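Local coordinates for YrdC-like domain-containing protein (Streptococcus mutans, PDB 3L7V) that probably binds double-stranded RNA through a YrdC-like fold and may take part in tRNA modification, at residues I52-G57 with E178-M183; E79-A84 with Y185-N190; W121-L126 with M277-D282. All coordinates share one frame; numbering follows the deposited sequence.

How the contacts relate
The three contacts are spread over one YrdC-like alpha/beta chain built round a mixed sheet. Contacts 1 and 2 are neighbours, their centres about 17 Å apart; they touch where the loop after helix 47-54 reaches helix 75-85, and helix 167-180 of contact 1 runs on in sequence to strand 185-188 of contact 2. Contact 3 lies across the chain's centre, with its own centre about 30 Å from contact 1 and about 28 Å from contact 2. Along the chain 52-57, 79-84 and 121-126 come first, then 178-183, 185-190 and 277-282 in the same order, so every pair interleaves and each contact ties an early part of the chain to a late one.

Contact 1: I52-G57 with E178-M183; sequences IVKGEG and EKEGRM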
ATOM      1  N   ILE A  52       8.162  10.031  15.139  1.00 22.18           N
ATOM      2  CA  ILE A  52       6.938   9.504  15.747  1.00 24.72           C
ATOM      3  C   ILE A  52       6.663   8.036  15.398  1.00 27.47           C
ATOM      4  O   ILE A  52       6.332   7.240  16.272  1.00 23.22           O
ATOM      5  CB  ILE A  52       5.703  10.390  15.436  1.00 22.50           C
ATOM      6  CG1 ILE A  52       5.829  11.721  16.180  1.00 20.09           C
ATOM      7  CG2 ILE A  52       4.394   9.668  15.838  1.00 20.52           C
ATOM      8  CD1 ILE A  52       4.753  12.704  15.867  1.00 21.61           C
ATOM      9  N   VAL A  53       6.830   7.669  14.130  1.00 28.83           N
ATOM     10  CA  VAL A  53       6.553   6.299  13.701  1.00 24.58           C
ATOM     11  C   VAL A  53       7.669   5.333  14.147  1.00 28.65           C
ATOM     12  O   VAL A  53       7.432   4.150  14.433  1.00 33.01           O
ATOM     13  CB  VAL A  53       6.253   6.227  12.169  1.00 31.29           C
ATOM     14  CG1 VAL A  53       7.529   6.225  11.349  1.00 23.27           C
ATOM     15  CG2 VAL A  53       5.416   5.014  11.853  1.00 40.75           C
ATOM     16  N   LYS A  54       8.882   5.851  14.230  1.00 22.85           N
ATOM     17  CA  LYS A  54       9.993   5.106  14.804  1.00 25.19           C
ATOM     18  C   LYS A  54       9.755   4.744  16.294  1.00 35.11           C
ATOM     19  O   LYS A  54      10.142   3.660  16.738  1.00 32.78           O
ATOM     20  CB  LYS A  54      11.280   5.902  14.632  1.00 29.02           C
ATOM     21  CG  LYS A  54      12.517   5.214  15.146  1.00 34.94           C
ATOM     22  CD  LYS A  54      13.736   6.091  14.931  1.00 36.18           C
ATOM     23  CE  LYS A  54      14.944   5.512  15.637  1.00 44.55           C
ATOM     24  NZ  LYS A  54      16.147   6.344  15.366  1.00 54.15           N
ATOM     25  N   GLY A  55       9.109   5.632  17.053  1.00 25.30           N
ATOM     26  CA  GLY A  55       8.784   5.363  18.450  1.00 23.62           C
ATOM     27  C   GLY A  55       7.700   4.306  18.680  1.00 32.56           C
ATOM     28  O   GLY A  55       6.756   4.181  17.891  1.00 33.08           O
ATOM     29  N   GLU A  56       7.827   3.548  19.769  1.00 31.03           N
ATOM     30  CA  GLU A  56       6.886   2.468  20.099  1.00 33.27           C
ATOM     31  C   GLU A  56       5.422   2.923  20.076  1.00 32.06           C
ATOM     32  O   GLU A  56       5.052   3.845  20.791  1.00 27.53           O
ATOM     33  CB  GLU A  56       7.228   1.863  21.476  1.00 31.86           C
ATOM     34  CG  GLU A  56       6.417   0.612  21.880  1.00 29.10           C
ATOM     35  CD  GLU A  56       6.757   0.114  23.288  1.00 37.90           C
ATOM     36  OE1 GLU A  56       6.153  -0.875  23.752  1.00 36.04           O
ATOM     37  OE2 GLU A  56       7.642   0.711  23.938  1.00 48.94           O
ATOM     38  N   GLY A  57       4.600   2.271  19.254  1.00 32.90           N
ATOM     39  CA  GLY A  57       3.177   2.574  19.159  1.00 27.83           C
ATOM     40  C   GLY A  57       2.793   3.829  18.380  1.00 26.86           C
ATOM     41  O   GLY A  57       1.644   4.264  18.415  1.00 26.43           O
ATOM     42  N   GLU A 178      16.017   1.744   4.999  1.00 27.11           N
ATOM     43  CA  GLU A 178      17.456   1.819   4.770  1.00 24.95           C
ATOM     44  C   GLU A 178      18.251   2.151   6.036  1.00 29.74           C
ATOM     45  O   GLU A 178      19.383   1.721   6.189  1.00 27.96           O
ATOM     46  CB  GLU A 178      17.776   2.814   3.645  1.00 24.12           C
ATOM     47  CG  GLU A 178      17.547   2.258   2.239  1.00 28.20           C
ATOM     48  CD  GLU A 178      17.734   3.296   1.123  1.00 41.16           C
ATOM     49  OE1 GLU A 178      18.169   4.432   1.411  1.00 47.34           O
ATOM     50  OE2 GLU A 178      17.444   2.974  -0.052  1.00 43.88           O
ATOM     51  N   LYS A 179      17.658   2.902   6.955  1.00 33.07           N
ATOM     52  CA  LYS A 179      18.415   3.334   8.124  1.00 32.28           C
ATOM     53  C   LYS A 179      18.063   2.641   9.434  1.00 34.31           C
ATOM     54  O   LYS A 179      18.775   2.794  10.418  1.00 43.79           O
ATOM     55  CB  LYS A 179      18.386   4.859   8.271  1.00 33.82           C
ATOM     56  CG  LYS A 179      19.081   5.560   7.113  1.00 35.60           C
ATOM     57  CD  LYS A 179      19.377   7.018   7.409  1.00 44.74           C
ATOM     58  CE  LYS A 179      20.242   7.628   6.302  1.00 52.44           C
ATOM     59  NZ  LYS A 179      19.674   7.436   4.924  1.00 53.87           N
ATOM     60  N   GLU A 180      16.996   1.857   9.456  1.00 25.63           N
ATOM     61  CA  GLU A 180      16.629   1.174  10.692  1.00 28.68           C
ATOM     62  C   GLU A 180      16.242  -0.273  10.432  1.00 29.98           C
ATOM     63  O   GLU A 180      15.986  -1.035  11.364  1.00 31.71           O
ATOM     64  CB  GLU A 180      15.475   1.905  11.392  1.00 30.60           C
ATOM     65  CG  GLU A 180      15.745   3.369  11.661  1.00 35.42           C
ATOM     66  CD  GLU A 180      16.517   3.586  12.953  1.00 40.60           C
ATOM     67  OE1 GLU A 180      16.452   2.698  13.830  1.00 44.47           O
ATOM     68  OE2 GLU A 180      17.171   4.644  13.098  1.00 36.46           O
ATOM     69  N   GLY A 181      16.186  -0.652   9.163  1.00 21.33           N
ATOM     70  CA  GLY A 181      15.728  -1.986   8.814  1.00 21.45           C
ATOM     71  C   GLY A 181      14.288  -2.257   9.228  1.00 24.41           C
ATOM     72  O   GLY A 181      13.920  -3.411   9.479  1.00 30.74           O
ATOM     73  N   ARG A 182      13.465  -1.208   9.289  1.00 17.15           N
ATOM     74  CA  ARG A 182      12.070  -1.358   9.716  1.00 18.86           C
ATOM     75  C   ARG A 182      11.046  -1.188   8.578  1.00 26.18           C
ATOM     76  O   ARG A 182      11.306  -0.487   7.601  1.00 25.83           O
ATOM     77  CB  ARG A 182      11.747  -0.364  10.832  1.00 23.74           C
ATOM     78  CG  ARG A 182      12.646  -0.472  12.049  1.00 30.72           C
ATOM     79  CD  ARG A 182      12.155   0.454  13.132  1.00 34.77           C
ATOM     80  NE  ARG A 182      13.106   0.603  14.228  0.50 37.25           N
ATOM     81  CZ  ARG A 182      12.758   0.966  15.458  1.00 36.04           C
ATOM     82  NH1 ARG A 182      11.484   1.199  15.735  1.00 35.20           N
ATOM     83  NH2 ARG A 182      13.669   1.079  16.410  1.00 33.42           N
HETATM   84  N   MSE A 183       9.877  -1.815   8.735  1.00 27.48           N
HETATM   85  CA  MSE A 183       8.767  -1.718   7.772  1.00 31.27           C
HETATM   86  C   MSE A 183       7.665  -0.713   8.198  1.00 24.67           C
HETATM   87  O   MSE A 183       7.561  -0.361   9.369  1.00 25.25           O
HETATM   88  CB  MSE A 183       8.135  -3.102   7.566  1.00 25.75           C
HETATM   89  CG  MSE A 183       9.065  -4.173   6.978  1.00 24.08           C
HETATM   90 SE   MSE A 183       8.306  -5.991   7.159  0.80 49.34          SE
HETATM   91  CE  MSE A 183       6.670  -5.720   6.142  1.00 82.09           C
TER
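K54 and R182 mark the closest backbone approach, their CA atoms 8.5 Å apart, where two helices end side by side: 52-54 closes one helix and G55 is the first residue to leave helical geometry, while G181, with positive phi, turns the chain out of the other. The gap is bridged by long side chains. K54 stretches out fully, CG anti to the backbone N (chi1 -178°), and crosses E180 at about a right angle. Its NZ makes a salt bridge of 3.0 Å to E180 OE2, meeting that oxygen from above the carboxylate plane. E180 bends at chi2 (-85°), and its CD packs 3.7 Å from K54 CE. R182 also crosses the lysine at about a right angle, nearer its base and on the same side as E180; K54 CG lies over one face of the guanidinium, displaced toward its periphery, and R182 NH1 is 3.0 Å from K54 O. A long salt bridge, R182 NE to E180 OE1 at 4.0 Å, completes a network in which the E180 carboxylate is shared by K54 and, at longer range, R182. At the surface, this network joins the C-terminal ends of helices 47-54 and 167-180; M176 of the latter helix packs against V53, K54 and R182.

Contact 2: E79-A84 with Y185-N190; sequences ERKFEA and YASSAN. With SO4 (sulfate ion), chain B.
K81 lays the end of its side chain against S187, the pair with the nearest CA atoms across the contact. The touching is done by the last three atoms of the lysine: CD lies 3.3 Å from S187 CB, tighter than usual for two carbons, and NZ lies 3.2 Å from that same CB. NZ also comes within 3.5 Å of A186 C, so the ammonium end rests on the strand backbone. Two bends bring it there. The lysine leaves the helix with CG anti to the backbone N, then turns at chi2 (-140°) and again at chi3 (-63°), which swings its end obliquely over the A186-S187 backbone. S187 meets it with its methylene, while OG is directed anti to the backbone N and stays 4.1 Å from K81 NZ.

Beyond S187 the strand holds a sulfate, probably from the crystallisation liquor. S188 N donates a nearly straight hydrogen bond of 3.2 Å to sulfate O3 (163° at the hydrogen). S188 OG donates to N190 O at 3.2 Å, bracing the turn centred on A189, an inverse gamma turn. R268, from a distant part of the chain, binds the same ion, while K85 NZ hydrogen-bonds S188 O and makes a weak bond to S187 OG. The bonds from S188 N and R268, with a second sulfate about 5 Å from the S187 side chain, are consistent with an anion-binding pocket, although sulfate alone does not identify a natural ligand.

Helix 75-85 thus packs through K81 onto strand 185-188, which lies between strands 67-72 and 94-96 and is antiparallel to both; I70 of strand 67-72 also touches K81.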
ATOM      1  N   GLU A  79      -3.214  -1.988  16.473  1.00 27.53           N
ATOM      2  CA  GLU A  79      -4.404  -2.025  17.332  1.00 33.23           C
ATOM      3  C   GLU A  79      -5.120  -0.669  17.397  1.00 26.49           C
ATOM      4  O   GLU A  79      -6.341  -0.593  17.301  1.00 30.40           O
ATOM      5  CB  GLU A  79      -4.038  -2.473  18.754  1.00 38.75           C
ATOM      6  CG  GLU A  79      -3.428  -3.860  18.848  1.00 44.00           C
ATOM      7  CD  GLU A  79      -4.452  -4.969  18.742  1.00 51.00           C
ATOM      8  OE1 GLU A  79      -4.064  -6.148  18.905  1.00 57.46           O
ATOM      9  OE2 GLU A  79      -5.641  -4.667  18.503  1.00 49.25           O
ATOM     10  N   ARG A  80      -4.349   0.400  17.568  1.00 25.61           N
ATOM     11  CA  ARG A  80      -4.914   1.743  17.604  1.00 27.50           C
ATOM     12  C   ARG A  80      -5.633   2.068  16.281  1.00 27.85           C
ATOM     13  O   ARG A  80      -6.690   2.682  16.282  1.00 27.46           O
ATOM     14  CB  ARG A  80      -3.830   2.793  17.953  1.00 29.40           C
ATOM     15  CG  ARG A  80      -3.222   2.651  19.386  1.00 24.55           C
ATOM     16  CD  ARG A  80      -1.983   3.556  19.623  1.00 30.12           C
ATOM     17  NE  ARG A  80      -2.325   4.985  19.719  1.00 29.46           N
ATOM     18  CZ  ARG A  80      -1.470   5.997  19.557  1.00 26.63           C
ATOM     19  NH1 ARG A  80      -0.196   5.772  19.264  1.00 27.97           N
ATOM     20  NH2 ARG A  80      -1.895   7.251  19.664  1.00 27.02           N
ATOM     21  N   LYS A  81      -5.073   1.625  15.157  1.00 32.93           N
ATOM     22  CA  LYS A  81      -5.646   1.932  13.846  1.00 31.26           C
ATOM     23  C   LYS A  81      -6.998   1.271  13.634  1.00 28.17           C
ATOM     24  O   LYS A  81      -7.961   1.929  13.254  1.00 32.97           O
ATOM     25  CB  LYS A  81      -4.710   1.524  12.704  1.00 32.23           C
ATOM     26  CG  LYS A  81      -4.931   2.357  11.458  1.00 34.41           C
ATOM     27  CD  LYS A  81      -4.858   1.535  10.200  1.00 33.03           C
ATOM     28  CE  LYS A  81      -3.502   0.921  10.008  1.00 31.77           C
ATOM     29  NZ  LYS A  81      -3.633  -0.250   9.126  1.00 33.23           N
ATOM     30  N   PHE A  82      -7.053  -0.036  13.864  1.00 28.03           N
ATOM     31  CA  PHE A  82      -8.283  -0.794  13.708  1.00 27.10           C
ATOM     32  C   PHE A  82      -9.395  -0.245  14.625  1.00 31.42           C
ATOM     33  O   PHE A  82     -10.533  -0.061  14.183  1.00 31.83           O
ATOM     34  CB  PHE A  82      -8.025  -2.297  13.935  1.00 30.65           C
ATOM     35  CG  PHE A  82      -7.449  -3.014  12.720  1.00 32.67           C
ATOM     36  CD1 PHE A  82      -6.137  -2.790  12.311  1.00 30.17           C
ATOM     37  CD2 PHE A  82      -8.224  -3.907  11.990  1.00 33.76           C
ATOM     38  CE1 PHE A  82      -5.610  -3.440  11.196  1.00 29.86           C
ATOM     39  CE2 PHE A  82      -7.703  -4.564  10.868  1.00 36.11           C
ATOM     40  CZ  PHE A  82      -6.391  -4.328  10.472  1.00 32.39           C
ATOM     41  N   GLU A  83      -9.058   0.047  15.883  1.00 27.02           N
ATOM     42  CA  GLU A  83     -10.020   0.635  16.823  1.00 23.85           C
ATOM     43  C   GLU A  83     -10.553   1.997  16.358  1.00 36.30           C
ATOM     44  O   GLU A  83     -11.758   2.251  16.424  1.00 40.14           O
ATOM     45  CB  GLU A  83      -9.396   0.764  18.216  1.00 26.14           C
ATOM     46  CG  GLU A  83     -10.265   1.497  19.232  1.00 32.00           C
ATOM     47  N   ALA A  84      -9.655   2.865  15.888  1.00 38.13           N
ATOM     48  CA  ALA A  84     -10.024   4.223  15.476  1.00 40.88           C
ATOM     49  C   ALA A  84     -10.965   4.249  14.272  1.00 41.93           C
ATOM     50  O   ALA A  84     -11.846   5.106  14.198  1.00 37.71           O
ATOM     51  CB  ALA A  84      -8.775   5.068  15.197  1.00 37.42           C
ATOM     52  N   TYR A 185       3.293   0.169   7.703  1.00 19.08           N
ATOM     53  CA  TYR A 185       1.999  -0.408   7.305  1.00 20.71           C
ATOM     54  C   TYR A 185       0.909   0.661   7.282  1.00 23.51           C
ATOM     55  O   TYR A 185       1.056   1.710   7.915  1.00 30.51           O
ATOM     56  CB  TYR A 185       1.579  -1.542   8.254  1.00 24.55           C
ATOM     57  CG  TYR A 185       2.698  -2.495   8.612  1.00 29.71           C
ATOM     58  CD1 TYR A 185       3.260  -2.492   9.885  1.00 28.46           C
ATOM     59  CD2 TYR A 185       3.201  -3.393   7.672  1.00 21.73           C
ATOM     60  CE1 TYR A 185       4.293  -3.353  10.215  1.00 26.71           C
ATOM     61  CE2 TYR A 185       4.229  -4.251   7.995  1.00 20.34           C
ATOM     62  CZ  TYR A 185       4.774  -4.231   9.266  1.00 25.03           C
ATOM     63  OH  TYR A 185       5.803  -5.094   9.586  1.00 28.67           O
ATOM     64  N   ALA A 186      -0.190   0.396   6.572  1.00 16.24           N
ATOM     65  CA  ALA A 186      -1.191   1.436   6.342  1.00 20.34           C
ATOM     66  C   ALA A 186      -2.596   0.956   6.011  1.00 24.65           C
ATOM     67  O   ALA A 186      -2.819  -0.197   5.641  1.00 22.61           O
ATOM     68  CB  ALA A 186      -0.722   2.396   5.261  1.00 22.63           C
ATOM     69  N   SER A 187      -3.520   1.907   6.123  1.00 27.66           N
ATOM     70  CA  SER A 187      -4.934   1.754   5.813  1.00 27.54           C
ATOM     71  C   SER A 187      -5.433   3.174   5.506  1.00 26.16           C
ATOM     72  O   SER A 187      -4.822   4.157   5.947  1.00 26.22           O
ATOM     73  CB  SER A 187      -5.659   1.191   7.034  1.00 32.41           C
ATOM     74  OG  SER A 187      -6.846   0.518   6.674  1.00 41.78           O
ATOM     75  N   SER A 188      -6.523   3.310   4.760  1.00 25.98           N
ATOM     76  CA  SER A 188      -6.968   4.655   4.380  1.00 28.61           C
ATOM     77  C   SER A 188      -7.606   5.397   5.545  1.00 22.45           C
ATOM     78  O   SER A 188      -8.213   4.786   6.421  1.00 27.28           O
ATOM     79  CB  SER A 188      -7.906   4.632   3.164  1.00 35.44           C
ATOM     80  OG  SER A 188      -9.172   4.079   3.479  1.00 36.35           O
ATOM     81  N   ALA A 189      -7.462   6.719   5.538  1.00 24.11           N
ATOM     82  CA  ALA A 189      -7.963   7.590   6.610  1.00 26.92           C
ATOM     83  C   ALA A 189      -9.425   7.991   6.381  1.00 33.18           C
ATOM     84  O   ALA A 189      -9.715   9.119   5.972  1.00 30.13           O
ATOM     85  CB  ALA A 189      -7.073   8.841   6.741  1.00 17.92           C
ATOM     86  N   ASN A 190     -10.327   7.062   6.686  1.00 40.24           N
ATOM     87  CA  ASN A 190     -11.724   7.103   6.248  1.00 47.68           C
ATOM     88  C   ASN A 190     -11.878   7.071   4.738  1.00 49.73           C
ATOM     89  O   ASN A 190     -11.594   6.048   4.119  1.00 49.58           O
ATOM     90  CB  ASN A 190     -12.505   8.261   6.868  1.00 49.91           C
ATOM     91  CG  ASN A 190     -13.357   7.810   8.033  1.00 49.03           C
ATOM     92  OD1 ASN A 190     -13.271   6.657   8.460  1.00 47.44           O
ATOM     93  ND2 ASN A 190     -14.186   8.705   8.551  1.00 48.25           N
TER
HETATM   94  S   SO4 B 262      -7.428   0.323   1.986  1.00 65.97           S
HETATM   95  O1  SO4 B 262      -6.927  -1.024   2.271  1.00 62.84           O
HETATM   96  O2  SO4 B 262      -8.524   0.255   1.025  1.00 73.52           O
HETATM   97  O3  SO4 B 262      -7.926   0.927   3.224  1.00 56.12           O
HETATM   98  O4  SO4 B 262      -6.362   1.133   1.394  1.00 66.90           O

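Contact 3: W121-L126 with M277-D282; sequences WDEDIL and MMHLSD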
ATOM      1  N   TRP A 121       7.426   1.113 -11.513  1.00 14.61           N
ATOM      2  CA  TRP A 121       8.474   1.902 -10.838  1.00 13.22           C
ATOM      3  C   TRP A 121       9.108   2.984 -11.740  1.00 23.47           C
ATOM      4  O   TRP A 121       9.177   4.163 -11.361  1.00 17.27           O
ATOM      5  CB  TRP A 121       9.580   0.992 -10.263  1.00 12.23           C
ATOM      6  CG  TRP A 121      10.572   1.745  -9.366  1.00 18.09           C
ATOM      7  CD1 TRP A 121      11.746   2.327  -9.749  1.00 13.05           C
ATOM      8  CD2 TRP A 121      10.447   1.994  -7.950  1.00 16.36           C
ATOM      9  NE1 TRP A 121      12.347   2.931  -8.673  1.00 20.53           N
ATOM     10  CE2 TRP A 121      11.576   2.733  -7.557  1.00 18.97           C
ATOM     11  CE3 TRP A 121       9.478   1.684  -6.991  1.00 22.90           C
ATOM     12  CZ2 TRP A 121      11.769   3.169  -6.238  1.00 19.95           C
ATOM     13  CZ3 TRP A 121       9.672   2.120  -5.671  1.00 21.29           C
ATOM     14  CH2 TRP A 121      10.812   2.854  -5.315  1.00 17.04           C
ATOM     15  N   ASP A 122       9.572   2.570 -12.924  1.00 17.77           N
ATOM     16  CA  ASP A 122      10.240   3.453 -13.878  1.00 19.79           C
ATOM     17  C   ASP A 122       9.364   4.616 -14.332  1.00 25.47           C
ATOM     18  O   ASP A 122       9.863   5.711 -14.621  1.00 27.94           O
ATOM     19  CB  ASP A 122      10.699   2.657 -15.120  1.00 21.99           C
ATOM     20  CG  ASP A 122      11.909   1.780 -14.848  1.00 30.42           C
ATOM     21  OD1 ASP A 122      12.563   1.939 -13.791  1.00 32.66           O
ATOM     22  OD2 ASP A 122      12.211   0.930 -15.708  1.00 38.64           O
ATOM     23  N   GLU A 123       8.063   4.362 -14.427  1.00 24.01           N
ATOM     24  CA  GLU A 123       7.118   5.350 -14.931  1.00 20.63           C
ATOM     25  C   GLU A 123       6.318   6.046 -13.830  1.00 23.87           C
ATOM     26  O   GLU A 123       5.472   6.896 -14.105  1.00 27.40           O
ATOM     27  CB  GLU A 123       6.188   4.699 -15.953  1.00 25.54           C
ATOM     28  CG  GLU A 123       6.945   4.176 -17.161  1.00 31.50           C
ATOM     29  CD  GLU A 123       6.038   3.723 -18.278  1.00 44.87           C
ATOM     30  OE1 GLU A 123       4.800   3.791 -18.108  1.00 50.23           O
ATOM     31  OE2 GLU A 123       6.568   3.296 -19.329  1.00 51.90           O
ATOM     32  N   ASP A 124       6.603   5.688 -12.586  1.00 19.30           N
ATOM     33  CA  ASP A 124       5.962   6.314 -11.428  1.00 27.40           C
ATOM     34  C   ASP A 124       4.433   6.154 -11.396  1.00 23.82           C
ATOM     35  O   ASP A 124       3.706   7.136 -11.273  1.00 21.55           O
ATOM     36  CB  ASP A 124       6.340   7.796 -11.324  1.00 35.26           C
ATOM     37  CG  ASP A 124       5.714   8.473 -10.103  1.00 46.00           C
ATOM     38  OD1 ASP A 124       5.287   7.750  -9.176  1.00 51.78           O
ATOM     39  OD2 ASP A 124       5.640   9.723 -10.068  1.00 45.54           O
ATOM     40  N   ILE A 125       3.952   4.919 -11.494  1.00 23.44           N
ATOM     41  CA  ILE A 125       2.519   4.661 -11.394  1.00 18.23           C
ATOM     42  C   ILE A 125       2.186   3.886 -10.123  1.00 20.26           C
ATOM     43  O   ILE A 125       2.807   2.861  -9.835  1.00 14.75           O
ATOM     44  CB  ILE A 125       1.975   3.865 -12.572  1.00 17.20           C
ATOM     45  CG1 ILE A 125       2.314   4.528 -13.913  1.00 21.96           C
ATOM     46  CG2 ILE A 125       0.472   3.739 -12.433  1.00 17.10           C
ATOM     47  CD1 ILE A 125       2.144   3.591 -15.101  1.00 13.62           C
ATOM     48  N   LEU A 126       1.194   4.382  -9.383  1.00 14.25           N
ATOM     49  CA  LEU A 126       0.716   3.720  -8.173  1.00 13.61           C
ATOM     50  C   LEU A 126       0.156   2.312  -8.462  1.00 11.60           C
ATOM     51  O   LEU A 126      -0.733   2.143  -9.306  1.00 16.57           O
ATOM     52  CB  LEU A 126      -0.309   4.620  -7.445  1.00 18.53           C
ATOM     53  CG  LEU A 126      -1.364   4.078  -6.454  1.00 25.09           C
ATOM     54  CD1 LEU A 126      -0.897   2.907  -5.618  1.00 22.98           C
ATOM     55  CD2 LEU A 126      -1.872   5.189  -5.550  1.00 22.77           C
HETATM   56  N   MSE A 277      -3.767  -1.671 -17.541  1.00 18.40           N
HETATM   57  CA  MSE A 277      -4.278  -2.748 -18.389  1.00 21.55           C
HETATM   58  C   MSE A 277      -3.440  -2.878 -19.683  1.00 19.48           C
HETATM   59  O   MSE A 277      -3.184  -3.980 -20.163  1.00 16.87           O
HETATM   60  CB  MSE A 277      -5.774  -2.547 -18.694  1.00 26.77           C
HETATM   61  CG  MSE A 277      -6.703  -2.558 -17.443  1.00 19.58           C
HETATM   62 SE   MSE A 277      -8.648  -2.520 -17.863  0.80 27.01          SE
HETATM   63  CE  MSE A 277      -8.748  -0.773 -18.719  1.00  8.20           C
HETATM   64  N   MSE A 278      -3.003  -1.745 -20.225  1.00 12.48           N
HETATM   65  CA  MSE A 278      -2.063  -1.727 -21.337  1.00 18.53           C
HETATM   66  C   MSE A 278      -0.758  -2.458 -20.980  1.00 23.01           C
HETATM   67  O   MSE A 278      -0.215  -3.188 -21.804  1.00 24.49           O
HETATM   68  CB  MSE A 278      -1.792  -0.282 -21.793  1.00 21.75           C
HETATM   69  CG  MSE A 278      -1.040  -0.150 -23.120  1.00 29.31           C
HETATM   70 SE   MSE A 278      -2.050  -0.769 -24.714  0.80 40.70          SE
HETATM   71  CE  MSE A 278      -1.235  -2.514 -25.010  1.00 25.57           C
ATOM     72  N   HIS A 279      -0.265  -2.283 -19.751  1.00 20.26           N
ATOM     73  CA  HIS A 279       0.950  -2.978 -19.322  1.00 24.42           C
ATOM     74  C   HIS A 279       0.679  -4.454 -19.058  1.00 20.65           C
ATOM     75  O   HIS A 279       1.547  -5.295 -19.275  1.00 17.22           O
ATOM     76  CB  HIS A 279       1.552  -2.348 -18.059  1.00 29.82           C
ATOM     77  CG  HIS A 279       2.189  -1.012 -18.284  1.00 32.29           C
ATOM     78  ND1 HIS A 279       2.074   0.029 -17.387  1.00 27.84           N
ATOM     79  CD2 HIS A 279       2.948  -0.546 -19.304  1.00 33.56           C
ATOM     80  CE1 HIS A 279       2.736   1.077 -17.843  1.00 29.05           C
ATOM     81  NE2 HIS A 279       3.277   0.754 -19.003  1.00 32.68           N
ATOM     82  N   LEU A 280      -0.517  -4.779 -18.574  1.00 16.31           N
ATOM     83  CA  LEU A 280      -0.840  -6.186 -18.383  1.00 19.50           C
ATOM     84  C   LEU A 280      -0.790  -6.905 -19.735  1.00 21.85           C
ATOM     85  O   LEU A 280      -0.238  -7.985 -19.832  1.00 15.08           O
ATOM     86  CB  LEU A 280      -2.205  -6.390 -17.724  1.00  9.56           C
ATOM     87  CG  LEU A 280      -2.235  -6.193 -16.201  1.00 18.29           C
ATOM     88  CD1 LEU A 280      -3.641  -5.813 -15.710  1.00  7.86           C
ATOM     89  CD2 LEU A 280      -1.708  -7.437 -15.464  1.00 21.19           C
ATOM     90  N   SER A 281      -1.355  -6.294 -20.771  1.00 25.04           N
ATOM     91  CA  SER A 281      -1.473  -6.970 -22.056  1.00 28.69           C
ATOM     92  C   SER A 281      -0.140  -7.066 -22.805  1.00 26.95           C
ATOM     93  O   SER A 281       0.032  -7.938 -23.656  1.00 21.33           O
ATOM     94  CB  SER A 281      -2.589  -6.346 -22.916  1.00 38.59           C
ATOM     95  OG  SER A 281      -2.229  -5.082 -23.441  1.00 46.59           O
ATOM     96  N   ASP A 282       0.809  -6.191 -22.463  1.00 26.23           N
ATOM     97  CA  ASP A 282       2.175  -6.296 -22.987  1.00 22.62           C
ATOM     98  C   ASP A 282       2.987  -7.410 -22.329  1.00 27.81           C
ATOM     99  O   ASP A 282       3.899  -7.945 -22.943  1.00 26.35           O
ATOM    100  CB  ASP A 282       2.928  -4.968 -22.857  1.00 21.02           C
ATOM    101  CG  ASP A 282       2.451  -3.923 -23.861  1.00 30.23           C
ATOM    102  OD1 ASP A 282       1.936  -4.300 -24.938  1.00 28.24           O
ATOM    103  OD2 ASP A 282       2.595  -2.716 -23.573  1.00 33.74           O
TER
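H279 reaches from its helix toward E123 and I125, which meet it with a carboxylate oxygen and a methyl group. The backbones remain well apart, the nearest CA atoms, those of I125 and H279, being 11.1 Å from each other, so the contact is made wholly by side-chain ends. The imidazole points its CE1 and NE2 across the gap. E123 OE1 lies 3.4 Å from H279 CE1 and 3.5 Å from H279 NE2, near the ring plane at its edge, but the carboxylate is turned 62° from that plane. The oxygen is thus nearest a ring carbon and merely close to the nitrogen; a negative carboxylate beside the imidazole would probably favour a protonated ring.

I125 comes from the opposite direction to the histidine, and its CD1 touches H279 CE1 at 3.8 Å, in the plane of the ring. The methyl therefore meets CE1, whereas E123 OE1 sits beside the CE1-NE2 edge. The isoleucine places CG1 beside its backbone N (chi1 -54°) and then runs extended to CD1, carrying that methyl to the imidazole. E123 likewise keeps CG beside its backbone N and continues extended (chi2 -171°), which delivers the carboxylate beside the same ring edge.

The turn between these two residues sets their spacing. Helix 111-123 closes in a Schellman motif, with positive phi at D124 and a bond of 3.2 Å from D124 N to W121 O. E123 and I125 thus flank the turn residue and both direct their side chains toward the histidine. H120, one turn back in the same helix, meets the imidazole edge-to-face, and F116 and K119 also touch it. Helix 273-283 consequently lies against the C-terminal part of helix 111-123, near the point where I125 leads into strand 127-132 of the sheet.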